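B12-binding domain-containing protein (PDB 6WTE) catalyses methyl transfer by a non-radical route as TsrM, a radical S-adenosylmethionine methylase that carries cobalamin and a [4Fe-4S] cluster. Local coordinates at residues K126-I132 with R187-D192; S195-R199 with D254-L259; L222-A228 with G241-R247. All blocks are in the same frame, centred on the assembly; numbering follows the deposited sequence.

Contact 1: residues K126-I132 with R187-D192; sequences KGPGEKI and RVWQVD
Pro128 and Gln190 bring together the cobalamin-binding loop of the B12 domain, where it enters helix 130-141, and a short 3-10 turn (188-190) in the loop between strand 174-175 and helix 209-214. Two of the three direct hydrogen bonds come from one side-chain amide. Gln190 NE2 gives one bond to Lys126 O (3.1 Å) and another to Pro128 O (2.9 Å); both acceptors lie near the amide plane, so the pair fixes how the group is turned and spans the glycine between them. A water adds a second tie, donating to Pro128 O and Gln190 O and accepting from Ile132 N. Further along, Asp192 N points almost straight at Glu130 OE2 (2.8 Å, 173°), meeting it on the anti side, while the other oxygen, OE1, is hydrogen-bonded to cobalamin. A backbone amide thus steadies a carboxylate that holds the cofactor.

Apolar contacts flank these bonds. Pro128 CG meets Val191 CG2 at 3.5 Å, and Ile132 CG1 approaches Trp189 CH2 at 3.8 Å.

Charged chains close both ends. Lys131 stretches across the turn, its CD 3.2 Å from Trp189 O. At the other end Lys126, with CG anti to its own N (chi1 -179°), runs over a face of the Arg187 guanidinium toward Asp238, and its CE comes within 3.1 Å of Arg187 NH2, itself bound to Gly182 O.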
# COMPACT_ATOMS: atom_id res chain seq x y z
N LYS A 126 -3.20 8.97 11.78
CA LYS A 126 -3.93 7.99 10.97
C LYS A 126 -4.46 8.70 9.73
O LYS A 126 -5.21 9.68 9.85
CB LYS A 126 -5.06 7.36 11.78
CG LYS A 126 -5.87 6.31 11.05
CD LYS A 126 -7.05 5.87 11.91
CE LYS A 126 -7.83 4.72 11.24
NZ LYS A 126 -7.22 3.38 11.45
N GLY A 127 -4.08 8.22 8.55
CA GLY A 127 -4.51 8.83 7.31
C GLY A 127 -3.54 9.90 6.82
O GLY A 127 -2.41 10.00 7.30
N PRO A 128 -3.98 10.72 5.86
CA PRO A 128 -3.09 11.75 5.30
C PRO A 128 -2.54 12.65 6.40
O PRO A 128 -3.27 13.08 7.29
CB PRO A 128 -3.99 12.52 4.34
CG PRO A 128 -5.10 11.57 4.00
CD PRO A 128 -5.31 10.72 5.23
N GLY A 129 -1.25 12.95 6.31
CA GLY A 129 -0.62 13.61 7.45
C GLY A 129 -0.21 15.06 7.27
O GLY A 129 0.17 15.70 8.25
N GLU A 130 -0.31 15.59 6.05
CA GLU A 130 0.33 16.87 5.75
C GLU A 130 -0.23 18.02 6.59
O GLU A 130 0.53 18.89 7.03
CB GLU A 130 0.21 17.19 4.26
CG GLU A 130 -1.21 17.12 3.69
CD GLU A 130 -1.51 15.78 3.06
OE1 GLU A 130 -1.01 14.76 3.57
OE2 GLU A 130 -2.24 15.75 2.04
N LYS A 131 -1.54 18.03 6.85
CA LYS A 131 -2.10 19.15 7.61
C LYS A 131 -1.88 18.97 9.11
O LYS A 131 -1.47 19.91 9.80
CB LYS A 131 -3.58 19.32 7.27
CG LYS A 131 -3.78 19.82 5.85
CD LYS A 131 -5.21 20.26 5.57
CE LYS A 131 -5.40 20.57 4.09
NZ LYS A 131 -4.34 21.45 3.53
N ILE A 132 -2.16 17.77 9.62
CA ILE A 132 -1.95 17.48 11.04
C ILE A 132 -0.48 17.69 11.41
O ILE A 132 -0.16 18.24 12.47
CB ILE A 132 -2.41 16.05 11.36
CG1 ILE A 132 -3.92 15.92 11.11
CG2 ILE A 132 -2.03 15.66 12.81
CD1 ILE A 132 -4.44 14.50 11.19
N ARG A 187 -11.72 11.66 6.18
CA ARG A 187 -10.36 12.20 6.23
C ARG A 187 -10.05 13.18 5.11
O ARG A 187 -8.88 13.54 4.92
CB ARG A 187 -9.30 11.07 6.26
CG ARG A 187 -9.60 10.02 7.33
CD ARG A 187 -8.42 9.08 7.61
NE ARG A 187 -8.92 7.79 8.05
CZ ARG A 187 -9.40 7.55 9.27
NH1 ARG A 187 -9.40 8.51 10.19
NH2 ARG A 187 -9.88 6.35 9.58
N VAL A 188 -11.06 13.65 4.38
CA VAL A 188 -10.82 14.62 3.31
C VAL A 188 -10.17 15.89 3.85
O VAL A 188 -9.30 16.48 3.20
CB VAL A 188 -12.14 14.92 2.56
CG1 VAL A 188 -11.93 16.03 1.54
CG2 VAL A 188 -12.66 13.67 1.89
N TRP A 189 -10.57 16.32 5.06
CA TRP A 189 -10.01 17.54 5.63
C TRP A 189 -8.51 17.42 5.88
O TRP A 189 -7.83 18.44 6.02
CB TRP A 189 -10.72 17.91 6.94
CG TRP A 189 -10.46 16.98 8.10
CD1 TRP A 189 -11.21 15.90 8.47
CD2 TRP A 189 -9.39 17.07 9.05
NE1 TRP A 189 -10.66 15.30 9.59
CE2 TRP A 189 -9.54 16.00 9.96
CE3 TRP A 189 -8.31 17.94 9.21
CZ2 TRP A 189 -8.66 15.79 11.01
CZ3 TRP A 189 -7.43 17.72 10.26
CH2 TRP A 189 -7.61 16.66 11.15
N GLN A 190 -7.99 16.19 5.95
CA GLN A 190 -6.57 15.98 6.21
C GLN A 190 -5.72 16.13 4.96
O GLN A 190 -4.49 16.22 5.08
CB GLN A 190 -6.36 14.59 6.82
CG GLN A 190 -7.15 14.35 8.12
CD GLN A 190 -7.01 12.94 8.67
OE1 GLN A 190 -7.93 12.42 9.30
NE2 GLN A 190 -5.85 12.33 8.45
N VAL A 191 -6.34 16.16 3.78
CA VAL A 191 -5.64 16.10 2.50
C VAL A 191 -5.34 17.52 2.01
O VAL A 191 -6.23 18.37 1.98
CB VAL A 191 -6.48 15.35 1.46
CG1 VAL A 191 -5.78 15.35 0.11
CG2 VAL A 191 -6.74 13.92 1.92
N ASP A 192 -4.09 17.75 1.60
CA ASP A 192 -3.73 18.96 0.87
C ASP A 192 -4.15 18.76 -0.58
O ASP A 192 -3.45 18.12 -1.36
CB ASP A 192 -2.24 19.25 1.00
CG ASP A 192 -1.79 20.46 0.20
OD1 ASP A 192 -2.62 21.13 -0.47
OD2 ASP A 192 -0.58 20.76 0.26
O HOH W 1 -7.33 10.62 11.11
O HOH W 2 -3.30 15.90 7.63
O HOH W 3 -3.80 23.13 0.86

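Contact 2: residues S195-R199 with D254-L259; sequences SVYRR and DEMESL
The Arg199 guanidinium has Leu259 over one face, reached by the methyl CD2, and Glu255 OE2 at its edge, tilted 28° from its plane. Carboxylate and guanidinium stand 87° apart, so the salt bridge is made by a single oxygen: Arg199 NH1 meets Glu255 OE2 at 2.7 Å, on the anti lone pair. Glu255 OE1 comes obliquely to the Tyr197 ring, 3.4 Å from CD2, and takes a weak hydrogen bond from Tyr197 N (3.3 Å); its stronger partner is Arg247 NH2, in a salt bridge. One carboxylate thus bonds strongly to a side chain and weakly to the backbone of 195-199, which runs without regular structure past helix 249-261. That helix makes the beta-alpha-beta crossover between parallel strands 219-221 and 266-269 of the radical SAM barrel. Arg199 reaches it with a chain bent at chi2 (-63°) and chi3, so that it crosses the glutamate obliquely and turns NH1 onto OE2; its CB rests 3.6 Å from Leu259 CD2. From helix 20-31, Asp23 pairs with Arg199 NE and Tyr20 OH is hydrogen-bonded to Glu255 OE2. At one end Val196 CG2 packs on Asp254 CB at 3.7 Å; at the other a water joins Arg199 N to Ser258 OG.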
# COMPACT_ATOMS: atom_id res chain seq x y z
N SER A 195 -1.78 21.90 -3.29
CA SER A 195 -0.39 22.13 -3.64
C SER A 195 0.10 21.14 -4.69
O SER A 195 -0.39 20.01 -4.80
CB SER A 195 0.51 22.01 -2.41
OG SER A 195 -0.00 22.76 -1.32
N VAL A 196 1.10 21.58 -5.45
CA VAL A 196 1.94 20.67 -6.21
C VAL A 196 2.97 20.10 -5.25
O VAL A 196 3.69 20.84 -4.59
CB VAL A 196 2.62 21.40 -7.38
CG1 VAL A 196 3.62 20.49 -8.07
CG2 VAL A 196 1.58 21.93 -8.36
N TYR A 197 3.03 18.77 -5.16
CA TYR A 197 4.01 18.14 -4.29
C TYR A 197 5.37 18.21 -4.98
O TYR A 197 5.51 17.75 -6.12
CB TYR A 197 3.62 16.70 -3.97
CG TYR A 197 2.20 16.54 -3.43
CD1 TYR A 197 1.58 17.54 -2.68
CD2 TYR A 197 1.49 15.38 -3.68
CE1 TYR A 197 0.28 17.38 -2.20
CE2 TYR A 197 0.21 15.21 -3.20
CZ TYR A 197 -0.39 16.21 -2.47
OH TYR A 197 -1.69 16.02 -2.01
N ARG A 198 6.35 18.82 -4.32
CA ARG A 198 7.65 19.02 -4.95
C ARG A 198 8.43 17.71 -4.95
O ARG A 198 8.61 17.08 -3.90
CB ARG A 198 8.42 20.15 -4.26
CG ARG A 198 7.79 21.51 -4.54
CD ARG A 198 8.60 22.68 -3.99
NE ARG A 198 8.54 22.75 -2.54
CZ ARG A 198 7.62 23.41 -1.85
NH1 ARG A 198 6.65 24.07 -2.47
NH2 ARG A 198 7.66 23.41 -0.52
N ARG A 199 8.85 17.28 -6.13
CA ARG A 199 9.56 16.02 -6.32
C ARG A 199 10.96 16.36 -6.81
O ARG A 199 11.13 16.80 -7.95
CB ARG A 199 8.84 15.11 -7.32
CG ARG A 199 7.32 15.10 -7.17
CD ARG A 199 6.87 14.53 -5.80
NE ARG A 199 7.20 13.12 -5.65
CZ ARG A 199 6.54 12.13 -6.27
NH1 ARG A 199 5.53 12.42 -7.08
NH2 ARG A 199 6.90 10.87 -6.07
N ASP A 254 0.84 19.33 -13.17
CA ASP A 254 2.10 20.04 -12.93
C ASP A 254 3.15 19.11 -12.33
O ASP A 254 4.32 19.13 -12.74
CB ASP A 254 1.89 21.23 -11.98
CG ASP A 254 1.36 22.47 -12.66
OD1 ASP A 254 1.15 22.47 -13.90
OD2 ASP A 254 1.17 23.48 -11.95
N GLU A 255 2.75 18.31 -11.34
CA GLU A 255 3.67 17.38 -10.70
C GLU A 255 4.16 16.31 -11.66
O GLU A 255 5.35 15.99 -11.69
CB GLU A 255 3.00 16.75 -9.49
CG GLU A 255 3.89 15.81 -8.70
CD GLU A 255 3.23 15.38 -7.40
OE1 GLU A 255 2.29 16.08 -6.96
OE2 GLU A 255 3.64 14.36 -6.82
N MET A 256 3.23 15.73 -12.44
CA MET A 256 3.63 14.74 -13.44
C MET A 256 4.57 15.35 -14.46
O MET A 256 5.53 14.70 -14.89
CB MET A 256 2.39 14.18 -14.15
CG MET A 256 1.44 13.47 -13.21
SD MET A 256 -0.07 12.95 -14.04
CE MET A 256 0.55 11.59 -15.03
N GLU A 257 4.32 16.60 -14.85
CA GLU A 257 5.19 17.27 -15.81
C GLU A 257 6.58 17.47 -15.21
O GLU A 257 7.59 17.29 -15.90
CB GLU A 257 4.58 18.61 -16.23
CG GLU A 257 5.24 19.24 -17.44
CD GLU A 257 4.53 20.51 -17.88
OE1 GLU A 257 3.28 20.49 -17.99
OE2 GLU A 257 5.22 21.52 -18.11
N SER A 258 6.64 17.82 -13.92
CA SER A 258 7.93 17.99 -13.25
C SER A 258 8.70 16.69 -13.20
O SER A 258 9.92 16.67 -13.44
CB SER A 258 7.72 18.53 -11.83
OG SER A 258 8.96 18.72 -11.18
N LEU A 259 8.02 15.58 -12.90
CA LEU A 259 8.67 14.27 -12.96
C LEU A 259 9.20 13.99 -14.36
O LEU A 259 10.37 13.62 -14.52
CB LEU A 259 7.68 13.19 -12.54
CG LEU A 259 7.28 13.19 -11.06
CD1 LEU A 259 6.19 12.15 -10.78
CD2 LEU A 259 8.52 12.93 -10.21
O HOH W 4 7.65 18.80 -8.50

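Contact 3: residues L222-A228 with G241-R247; sequences LTKNGCA and GTRYGQR. With SF4 (iron/sulfur cluster), chain C.
The loop that carries the cluster cysteines of the radical SAM core is closed at its base by a two-stranded antiparallel pairing. Asn225 and Gly245 form the hydrogen-bonded pair, N to O at 2.9 Å in both directions; Lys224 and Gln246 form the non-hydrogen-bonded one. Beyond it Arg247 holds two successive carbonyls, Thr223 O through its backbone N and Leu222 O through NH1 (2.8 Å), a reach made by the bend at chi3 (62°).

Toward the cluster glycines let the two segments stay close. Gly226 CA lies 3.2 Å from Gly241 O, and the same carbonyl receives Cys227 N at 2.9 Å, nearly end-on. The Tyr244 ring comes obliquely against this turn: CE2 packs on Ala228 CB (3.6 Å), and OH accepts a weak but almost straight bond from Ala228 N (3.3 Å). With its N held by Gly241 O and the next residue touched by Tyr244, Cys227 points CB away from 241-247, and its SG, anti to the backbone N (chi1 -176°), binds FE2 of the cluster at 2.2 Å. Cys231 and Cys234 supply two more thiolates and Glu273 also binds the cluster, so the three cysteines show the CX3CX2C signature of the radical SAM family.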
# COMPACT_ATOMS: atom_id res chain seq x y z
N LEU A 222 -0.03 10.82 -7.08
CA LEU A 222 -1.32 10.73 -6.41
C LEU A 222 -2.29 11.69 -7.09
O LEU A 222 -1.94 12.84 -7.35
CB LEU A 222 -1.16 11.10 -4.94
CG LEU A 222 -2.46 11.15 -4.14
CD1 LEU A 222 -3.04 9.75 -4.01
CD2 LEU A 222 -2.18 11.76 -2.76
N THR A 223 -3.50 11.21 -7.38
CA THR A 223 -4.52 12.09 -7.92
C THR A 223 -5.66 12.34 -6.95
O THR A 223 -6.30 13.41 -7.01
CB THR A 223 -5.08 11.55 -9.25
OG1 THR A 223 -6.18 10.65 -9.01
CG2 THR A 223 -3.98 10.82 -10.03
N LYS A 224 -5.91 11.43 -6.02
CA LYS A 224 -7.00 11.58 -5.07
C LYS A 224 -6.78 10.61 -3.92
O LYS A 224 -6.35 9.47 -4.13
CB LYS A 224 -8.36 11.31 -5.74
CG LYS A 224 -8.46 9.95 -6.40
CD LYS A 224 -9.34 9.99 -7.64
CE LYS A 224 -9.27 8.67 -8.41
NZ LYS A 224 -9.90 8.77 -9.76
N ASN A 225 -7.07 11.06 -2.71
CA ASN A 225 -6.94 10.21 -1.54
C ASN A 225 -8.28 9.55 -1.21
O ASN A 225 -9.33 10.20 -1.28
CB ASN A 225 -6.46 11.00 -0.33
CG ASN A 225 -6.31 10.14 0.89
OD1 ASN A 225 -5.34 9.39 1.02
ND2 ASN A 225 -7.29 10.21 1.80
N GLY A 226 -8.23 8.29 -0.83
CA GLY A 226 -9.35 7.61 -0.20
C GLY A 226 -10.03 6.62 -1.13
O GLY A 226 -9.73 6.52 -2.32
N CYS A 227 -10.95 5.86 -0.54
CA CYS A 227 -11.81 4.94 -1.28
C CYS A 227 -13.17 4.90 -0.61
O CYS A 227 -13.25 4.71 0.60
CB CYS A 227 -11.23 3.52 -1.35
SG CYS A 227 -12.27 2.42 -2.39
N ALA A 228 -14.22 5.06 -1.41
CA ALA A 228 -15.58 5.08 -0.87
C ALA A 228 -16.24 3.71 -0.83
O ALA A 228 -17.35 3.60 -0.31
CB ALA A 228 -16.45 6.04 -1.69
N GLY A 241 -9.03 6.75 4.13
CA GLY A 241 -10.19 7.61 4.25
C GLY A 241 -11.30 7.07 3.37
O GLY A 241 -11.05 6.48 2.32
N THR A 242 -12.54 7.26 3.81
CA THR A 242 -13.71 6.67 3.18
C THR A 242 -14.35 7.56 2.12
O THR A 242 -15.37 7.16 1.55
CB THR A 242 -14.77 6.35 4.24
OG1 THR A 242 -15.17 7.56 4.88
CG2 THR A 242 -14.22 5.39 5.28
N ARG A 243 -13.81 8.75 1.88
CA ARG A 243 -14.32 9.64 0.84
C ARG A 243 -13.15 10.21 0.06
O ARG A 243 -12.01 10.24 0.54
CB ARG A 243 -15.17 10.77 1.44
CG ARG A 243 -16.45 10.30 2.12
CD ARG A 243 -17.42 9.65 1.13
NE ARG A 243 -18.63 9.20 1.81
CZ ARG A 243 -18.87 7.95 2.19
NH1 ARG A 243 -17.97 7.00 1.94
NH2 ARG A 243 -20.00 7.64 2.80
N TYR A 244 -13.44 10.68 -1.15
CA TYR A 244 -12.38 11.13 -2.05
C TYR A 244 -11.97 12.56 -1.72
O TYR A 244 -12.79 13.48 -1.73
CB TYR A 244 -12.84 11.00 -3.51
CG TYR A 244 -13.09 9.55 -3.83
CD1 TYR A 244 -12.03 8.65 -3.89
CD2 TYR A 244 -14.37 9.07 -4.02
CE1 TYR A 244 -12.25 7.32 -4.14
CE2 TYR A 244 -14.60 7.73 -4.29
CZ TYR A 244 -13.53 6.86 -4.34
OH TYR A 244 -13.73 5.52 -4.59
N GLY A 245 -10.69 12.72 -1.39
CA GLY A 245 -10.07 14.03 -1.35
C GLY A 245 -9.35 14.24 -2.67
O GLY A 245 -8.23 13.76 -2.85
N GLN A 246 -10.02 14.90 -3.62
CA GLN A 246 -9.50 15.04 -4.97
C GLN A 246 -8.50 16.19 -5.03
O GLN A 246 -8.79 17.29 -4.56
CB GLN A 246 -10.64 15.30 -5.96
CG GLN A 246 -11.68 14.20 -6.04
CD GLN A 246 -12.81 14.55 -6.98
OE1 GLN A 246 -12.95 15.70 -7.41
NE2 GLN A 246 -13.64 13.56 -7.31
N ARG A 247 -7.35 15.94 -5.64
CA ARG A 247 -6.38 17.01 -5.84
C ARG A 247 -6.79 17.87 -7.03
O ARG A 247 -7.43 17.39 -7.98
CB ARG A 247 -4.98 16.45 -6.07
CG ARG A 247 -4.42 15.63 -4.94
CD ARG A 247 -3.01 15.17 -5.28
NE ARG A 247 -2.11 16.32 -5.47
CZ ARG A 247 -0.92 16.25 -6.06
NH1 ARG A 247 -0.47 15.10 -6.52
NH2 ARG A 247 -0.18 17.35 -6.17
FE1 SF4 C . -12.22 -2.27 -2.68
FE2 SF4 C . -11.51 0.36 -2.38
FE3 SF4 C . -10.06 -1.22 -4.04
FE4 SF4 C . -9.92 -1.60 -1.37
S1 SF4 C . -9.22 0.25 -2.50
S2 SF4 C . -10.15 -3.21 -2.96
S3 SF4 C . -12.05 -1.10 -0.72
S4 SF4 C . -12.27 -0.66 -4.28
O HOH W 5 -9.98 11.35 1.85

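How the contacts relate
Contacts 1 and 3 are buried, about 10 Å between centres, while contact 2 is only partly buried and lies farther out. Contacts 1 and 2 use successive parts of one connecting loop, first against the B12 domain and then against a barrel helix; Asp192 O and Tyr197 OH, probably hydrogen-bonded, join them. Contact 3 belongs wholly to the radical SAM core, yet touches both: Pro128 CG packs on Asn225 ND2, and Arg247 NH2 forms a salt bridge with Glu255 OE1 and probably bonds to Ser195 O. Chemistry follows place: a side-chain amide and water beside cobalamin in contact 1, backbone pairing beside the cluster in contact 3, and a salt bridge at the periphery in contact 2.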